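Local coordinates for protein endoglucanase (Clostridium thermocellum, PDB 2YIK) that probably hydrolyses internal beta-1,4-glucosidic linkages of cellulose, as a family 9 glycoside hydrolase, at residues Val178-Asp190 / Asp200-Glu212. Numbering follows the deposited sequence.
Sequences VAFCHQVGDGDID and DTMFRRGWFITKE
F180 and I209 exchange both of their backbone hydrogen bonds, F180 N to I209 O at 3.0 Å and I209 N to F180 O at 2.8 Å, in an antiparallel pairing of strands 177-184 and 206-209 that is broken by a classic beta bulge. At the bulge H182 and Q183 both lie opposite W207: H182 N donates to W207 O, and W207 N returns a nearly straight bond to Q183 O (168°). G185 N to R205 O carries the pairing one step past the strand.

Around the indole, hydrogen bonds combine with contacts over both ring faces. The Q183 side chain runs alongside W207, extended with CG opposite the backbone N (chi1 -178°), which brings NE2 over one indole face, 3.4 Å from W207 NE1. Rather than pairing, these two donors converge on G185 O from opposite faces of its carbonyl plane; Q183 NE2 also reaches G268. R205 CD lies over the rim of the opposite indole face.

Apolar packing occupies both faces of the sheet. On one, C181 CB sits over the F208 ring, 3.8 Å from its centroid, as a CH-pi contact, with SG also above that face. On the other, I209 CD1 touches the edge of the F180 ring, where helix 216-233 packs against F180, H182 and I209. Farther along, I189 of helix 187-190 meets M202 through CG2 and the F203 ring edge through CD1.

Charged groups gather where the contact nears the zinc site and the predicted active-site H451, whose side chain is about 9 Å from that of D190. R204 forms a salt bridge with D76, and D200 OD2 bonds to the zinc ligand H73. H120 N donates to D190 OD2, and H120 O accepts from R204 NH1. Water 3 also bridges the pair, donating to D190 OD1 and accepting from R204 NH1, which lies 3.0 Å from the water O.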
loop_
_atom_site.group_PDB
_atom_site.type_symbol
_atom_site.label_atom_id
_atom_site.label_comp_id
_atom_site.label_asym_id
_atom_site.label_seq_id
_atom_site.Cartn_x
_atom_site.Cartn_y
_atom_site.Cartn_z
ATOM N N VAL A 178 -16.009 -15.605 7.385
ATOM C CA VAL A 178 -16.676 -15.539 8.674
ATOM C C VAL A 178 -16.123 -14.364 9.492
ATOM O O VAL A 178 -16.864 -13.663 10.182
ATOM C CB VAL A 178 -16.478 -16.875 9.438
ATOM C CG1 VAL A 178 -16.888 -16.723 10.890
ATOM C CG2 VAL A 178 -17.302 -17.976 8.765
ATOM N N ALA A 179 -14.815 -14.154 9.400
ATOM C CA ALA A 179 -14.157 -13.061 10.102
ATOM C C ALA A 179 -12.824 -12.743 9.425
ATOM O O ALA A 179 -12.197 -13.613 8.807
ATOM C CB ALA A 179 -13.927 -13.431 11.564
ATOM N N PHE A 180 -12.404 -11.488 9.532
ATOM C CA PHE A 180 -11.138 -11.059 8.964
ATOM C C PHE A 180 -10.385 -10.229 9.989
ATOM O O PHE A 180 -10.879 -9.194 10.443
ATOM C CB PHE A 180 -11.357 -10.220 7.700
ATOM C CG PHE A 180 -10.090 -9.613 7.146
ATOM C CD1 PHE A 180 -9.108 -10.417 6.568
ATOM C CD2 PHE A 180 -9.855 -8.245 7.256
ATOM C CE1 PHE A 180 -7.916 -9.863 6.093
ATOM C CE2 PHE A 180 -8.661 -7.680 6.782
ATOM C CZ PHE A 180 -7.691 -8.490 6.209
ATOM N N CYS A 181 -9.201 -10.685 10.375
ATOM C CA CYS A 181 -8.410 -9.921 11.325
ATOM C C CYS A 181 -7.699 -8.841 10.528
ATOM O O CYS A 181 -6.829 -9.129 9.706
ATOM C CB CYS A 181 -7.374 -10.788 12.038
ATOM S SG CYS A 181 -6.325 -9.820 13.172
ATOM N N HIS A 182 -8.073 -7.595 10.787
ATOM C CA HIS A 182 -7.502 -6.463 10.073
ATOM C C HIS A 182 -6.444 -5.694 10.855
ATOM O O HIS A 182 -5.758 -4.849 10.291
ATOM C CB HIS A 182 -8.615 -5.488 9.687
ATOM C CG HIS A 182 -9.256 -4.814 10.857
ATOM N ND1 HIS A 182 -10.303 -5.374 11.569
ATOM C CD2 HIS A 182 -8.985 -3.638 11.466
ATOM C CE1 HIS A 182 -10.644 -4.569 12.556
ATOM N NE2 HIS A 182 -9.858 -3.505 12.517
ATOM N N GLN A 183 -6.302 -5.982 12.142
ATOM C CA GLN A 183 -5.328 -5.254 12.954
ATOM C C GLN A 183 -4.811 -6.069 14.140
ATOM O O GLN A 183 -5.568 -6.772 14.811
ATOM C CB GLN A 183 -5.963 -3.947 13.459
ATOM C CG GLN A 183 -5.070 -3.038 14.295
ATOM C CD GLN A 183 -5.802 -1.782 14.763
ATOM O OE1 GLN A 183 -6.520 -1.139 13.986
ATOM N NE2 GLN A 183 -5.614 -1.420 16.030
ATOM N N VAL A 184 -3.511 -5.977 14.374
ATOM C CA VAL A 184 -2.880 -6.659 15.492
ATOM C C VAL A 184 -2.094 -5.561 16.197
ATOM O O VAL A 184 -1.238 -4.908 15.599
ATOM C CB VAL A 184 -1.929 -7.786 15.019
ATOM C CG1 VAL A 184 -1.292 -8.460 16.223
ATOM C CG2 VAL A 184 -2.703 -8.814 14.183
ATOM N N GLY A 185 -2.403 -5.340 17.467
ATOM C CA GLY A 185 -1.726 -4.287 18.196
ATOM C C GLY A 185 -2.672 -3.112 18.364
ATOM O O GLY A 185 -3.782 -3.129 17.839
ATOM N N ASP A 186 -2.208 -2.087 19.073
ATOM C CA ASP A 186 -2.999 -0.893 19.363
ATOM C C ASP A 186 -2.052 0.300 19.503
ATOM O O ASP A 186 -1.116 0.259 20.298
ATOM C CB ASP A 186 -3.750 -1.109 20.684
ATOM C CG ASP A 186 -4.693 0.027 21.031
ATOM O OD1 ASP A 186 -4.599 1.110 20.421
ATOM O OD2 ASP A 186 -5.534 -0.166 21.934
ATOM N N GLY A 187 -2.289 1.359 18.738
ATOM C CA GLY A 187 -1.421 2.519 18.831
ATOM C C GLY A 187 -1.296 3.035 20.258
ATOM O O GLY A 187 -0.220 3.440 20.694
ATOM N N ASP A 188 -2.399 3.001 20.995
ATOM C CA ASP A 188 -2.409 3.481 22.372
ATOM C C ASP A 188 -1.435 2.737 23.265
ATOM O O ASP A 188 -0.906 3.301 24.226
ATOM C CB ASP A 188 -3.812 3.367 22.966
ATOM C CG ASP A 188 -4.791 4.318 22.325
ATOM O OD1 ASP A 188 -4.382 5.095 21.429
ATOM O OD2 ASP A 188 -5.973 4.288 22.727
ATOM N N ILE A 189 -1.203 1.468 22.955
ATOM C CA ILE A 189 -0.292 0.652 23.745
ATOM C C ILE A 189 1.100 0.622 23.133
ATOM O O ILE A 189 2.092 0.913 23.810
ATOM C CB ILE A 189 -0.836 -0.797 23.886
ATOM C CG1 ILE A 189 -2.100 -0.774 24.751
ATOM C CG2 ILE A 189 0.221 -1.712 24.514
ATOM C CD1 ILE A 189 -2.861 -2.091 24.796
ATOM N N ASP A 190 1.167 0.293 21.847
ATOM C CA ASP A 190 2.433 0.195 21.128
ATOM C C ASP A 190 3.301 1.456 21.153
ATOM O O ASP A 190 4.521 1.374 21.313
ATOM C CB ASP A 190 2.165 -0.224 19.676
ATOM C CG ASP A 190 3.442 -0.419 18.870
ATOM O OD1 ASP A 190 4.106 -1.470 19.037
ATOM O OD2 ASP A 190 3.783 0.482 18.073
ATOM N N ASP A 200 9.864 -6.976 21.992
ATOM C CA ASP A 200 8.556 -6.503 22.452
ATOM C C ASP A 200 7.766 -7.614 23.129
ATOM O O ASP A 200 7.837 -8.765 22.713
ATOM C CB ASP A 200 7.713 -5.995 21.278
ATOM C CG ASP A 200 8.104 -4.612 20.818
ATOM O OD1 ASP A 200 8.928 -3.954 21.484
ATOM O OD2 ASP A 200 7.567 -4.174 19.780
ATOM N N THR A 201 7.002 -7.275 24.164
ATOM C CA THR A 201 6.178 -8.280 24.828
ATOM C C THR A 201 4.819 -7.703 25.205
ATOM O O THR A 201 3.989 -8.407 25.775
ATOM C CB THR A 201 6.833 -8.827 26.121
ATOM O OG1 THR A 201 6.997 -7.759 27.059
ATOM C CG2 THR A 201 8.195 -9.446 25.820
ATOM N N MET A 202 4.580 -6.435 24.868
ATOM C CA MET A 202 3.317 -5.788 25.225
ATOM C C MET A 202 2.086 -6.397 24.557
ATOM O O MET A 202 2.188 -7.109 23.554
ATOM C CB MET A 202 3.370 -4.276 24.932
ATOM C CG MET A 202 3.064 -3.860 23.485
ATOM S SD MET A 202 4.325 -4.303 22.258
ATOM C CE MET A 202 5.414 -2.871 22.397
ATOM N N PHE A 203 0.924 -6.107 25.137
ATOM C CA PHE A 203 -0.366 -6.598 24.654
ATOM C C PHE A 203 -0.670 -6.171 23.210
ATOM O O PHE A 203 -0.620 -4.987 22.873
ATOM C CB PHE A 203 -1.463 -6.101 25.608
ATOM C CG PHE A 203 -2.868 -6.471 25.203
ATOM C CD1 PHE A 203 -3.206 -7.785 24.876
ATOM C CD2 PHE A 203 -3.873 -5.505 25.221
ATOM C CE1 PHE A 203 -4.535 -8.129 24.574
ATOM C CE2 PHE A 203 -5.193 -5.833 24.923
ATOM C CZ PHE A 203 -5.528 -7.147 24.602
ATOM N N ARG A 204 -0.983 -7.151 22.365
ATOM C CA ARG A 204 -1.305 -6.899 20.963
ATOM C C ARG A 204 -2.631 -7.561 20.607
ATOM O O ARG A 204 -2.677 -8.709 20.164
ATOM C CB ARG A 204 -0.189 -7.422 20.058
ATOM C CG ARG A 204 1.051 -6.536 20.049
ATOM C CD ARG A 204 2.258 -7.271 19.494
ATOM N NE ARG A 204 2.162 -7.558 18.064
ATOM C CZ ARG A 204 2.366 -6.669 17.096
ATOM N NH1 ARG A 204 2.682 -5.417 17.398
ATOM N NH2 ARG A 204 2.260 -7.035 15.824
ATOM N N ARG A 205 -3.708 -6.812 20.811
ATOM C CA ARG A 205 -5.053 -7.285 20.544
ATOM C C ARG A 205 -5.271 -7.540 19.056
ATOM O O ARG A 205 -4.673 -6.875 18.202
ATOM C CB ARG A 205 -6.072 -6.255 21.041
ATOM C CG ARG A 205 -7.480 -6.796 21.172
ATOM C CD ARG A 205 -8.426 -5.761 21.750
ATOM N NE ARG A 205 -9.680 -6.381 22.169
ATOM C CZ ARG A 205 -10.818 -5.726 22.361
ATOM N NH1 ARG A 205 -10.878 -4.413 22.170
ATOM N NH2 ARG A 205 -11.899 -6.390 22.733
ATOM N N GLY A 206 -6.113 -8.526 18.758
ATOM C CA GLY A 206 -6.438 -8.832 17.381
ATOM C C GLY A 206 -7.814 -8.237 17.125
ATOM O O GLY A 206 -8.750 -8.503 17.877
ATOM N N TRP A 207 -7.948 -7.413 16.092
ATOM C CA TRP A 207 -9.239 -6.804 15.796
ATOM C C TRP A 207 -9.784 -7.464 14.532
ATOM O O TRP A 207 -9.079 -7.607 13.524
ATOM C CB TRP A 207 -9.090 -5.281 15.644
ATOM C CG TRP A 207 -8.274 -4.632 16.764
ATOM C CD1 TRP A 207 -6.926 -4.735 16.956
ATOM C CD2 TRP A 207 -8.759 -3.776 17.816
ATOM N NE1 TRP A 207 -6.538 -3.998 18.050
ATOM C CE2 TRP A 207 -7.639 -3.399 18.596
ATOM C CE3 TRP A 207 -10.023 -3.293 18.172
ATOM C CZ2 TRP A 207 -7.750 -2.557 19.713
ATOM C CZ3 TRP A 207 -10.132 -2.452 19.287
ATOM C CH2 TRP A 207 -8.999 -2.096 20.041
ATOM N N PHE A 208 -11.047 -7.874 14.600
ATOM C CA PHE A 208 -11.681 -8.599 13.508
ATOM C C PHE A 208 -12.933 -7.965 12.939
ATOM O O PHE A 208 -13.729 -7.389 13.676
ATOM C CB PHE A 208 -12.073 -10.012 13.978
ATOM C CG PHE A 208 -10.914 -10.870 14.410
ATOM C CD1 PHE A 208 -10.171 -10.556 15.543
ATOM C CD2 PHE A 208 -10.575 -12.013 13.686
ATOM C CE1 PHE A 208 -9.109 -11.358 15.945
ATOM C CE2 PHE A 208 -9.514 -12.819 14.082
ATOM C CZ PHE A 208 -8.782 -12.493 15.213
ATOM N N ILE A 209 -13.105 -8.080 11.622
ATOM C CA ILE A 209 -14.320 -7.590 10.979
ATOM C C ILE A 209 -15.214 -8.824 10.908
ATOM O O ILE A 209 -14.766 -9.925 10.574
ATOM C CB ILE A 209 -14.098 -7.045 9.547
ATOM C CG1 ILE A 209 -13.419 -5.679 9.610
ATOM C CG2 ILE A 209 -15.443 -6.873 8.832
ATOM C CD1 ILE A 209 -12.030 -5.681 9.058
ATOM N N THR A 210 -16.482 -8.609 11.213
ATOM C CA THR A 210 -17.490 -9.647 11.272
ATOM C C THR A 210 -18.728 -9.125 10.533
ATOM O O THR A 210 -18.811 -7.934 10.242
ATOM C CB THR A 210 -17.762 -9.905 12.779
ATOM O OG1 THR A 210 -17.035 -11.060 13.207
ATOM C CG2 THR A 210 -19.208 -10.029 13.069
ATOM N N LYS A 211 -19.685 -9.996 10.225
ATOM C CA LYS A 211 -20.887 -9.542 9.536
ATOM C C LYS A 211 -21.741 -8.678 10.473
ATOM O O LYS A 211 -22.697 -8.035 10.038
ATOM C CB LYS A 211 -21.718 -10.734 9.060
ATOM C CG LYS A 211 -22.551 -11.402 10.154
ATOM C CD LYS A 211 -23.113 -12.737 9.688
ATOM C CE LYS A 211 -24.026 -12.576 8.484
ATOM N NZ LYS A 211 -25.427 -12.226 8.891
ATOM N N GLU A 212 -21.388 -8.664 11.754
ATOM C CA GLU A 212 -22.145 -7.907 12.746
ATOM C C GLU A 212 -21.938 -6.391 12.725
ATOM O O GLU A 212 -22.727 -5.652 13.307
ATOM C CB GLU A 212 -21.871 -8.488 14.137
ATOM C CG GLU A 212 -22.230 -9.975 14.191
ATOM C CD GLU A 212 -22.186 -10.580 15.577
ATOM O OE1 GLU A 212 -21.639 -9.949 16.503
ATOM O OE2 GLU A 212 -22.694 -11.710 15.737
HETATM O O HOH W 1 -19.312 -12.836 9.858
HETATM O O HOH W 2 0.181 -2.998 20.824
HETATM O O HOH W 3 2.707 -3.441 19.698
#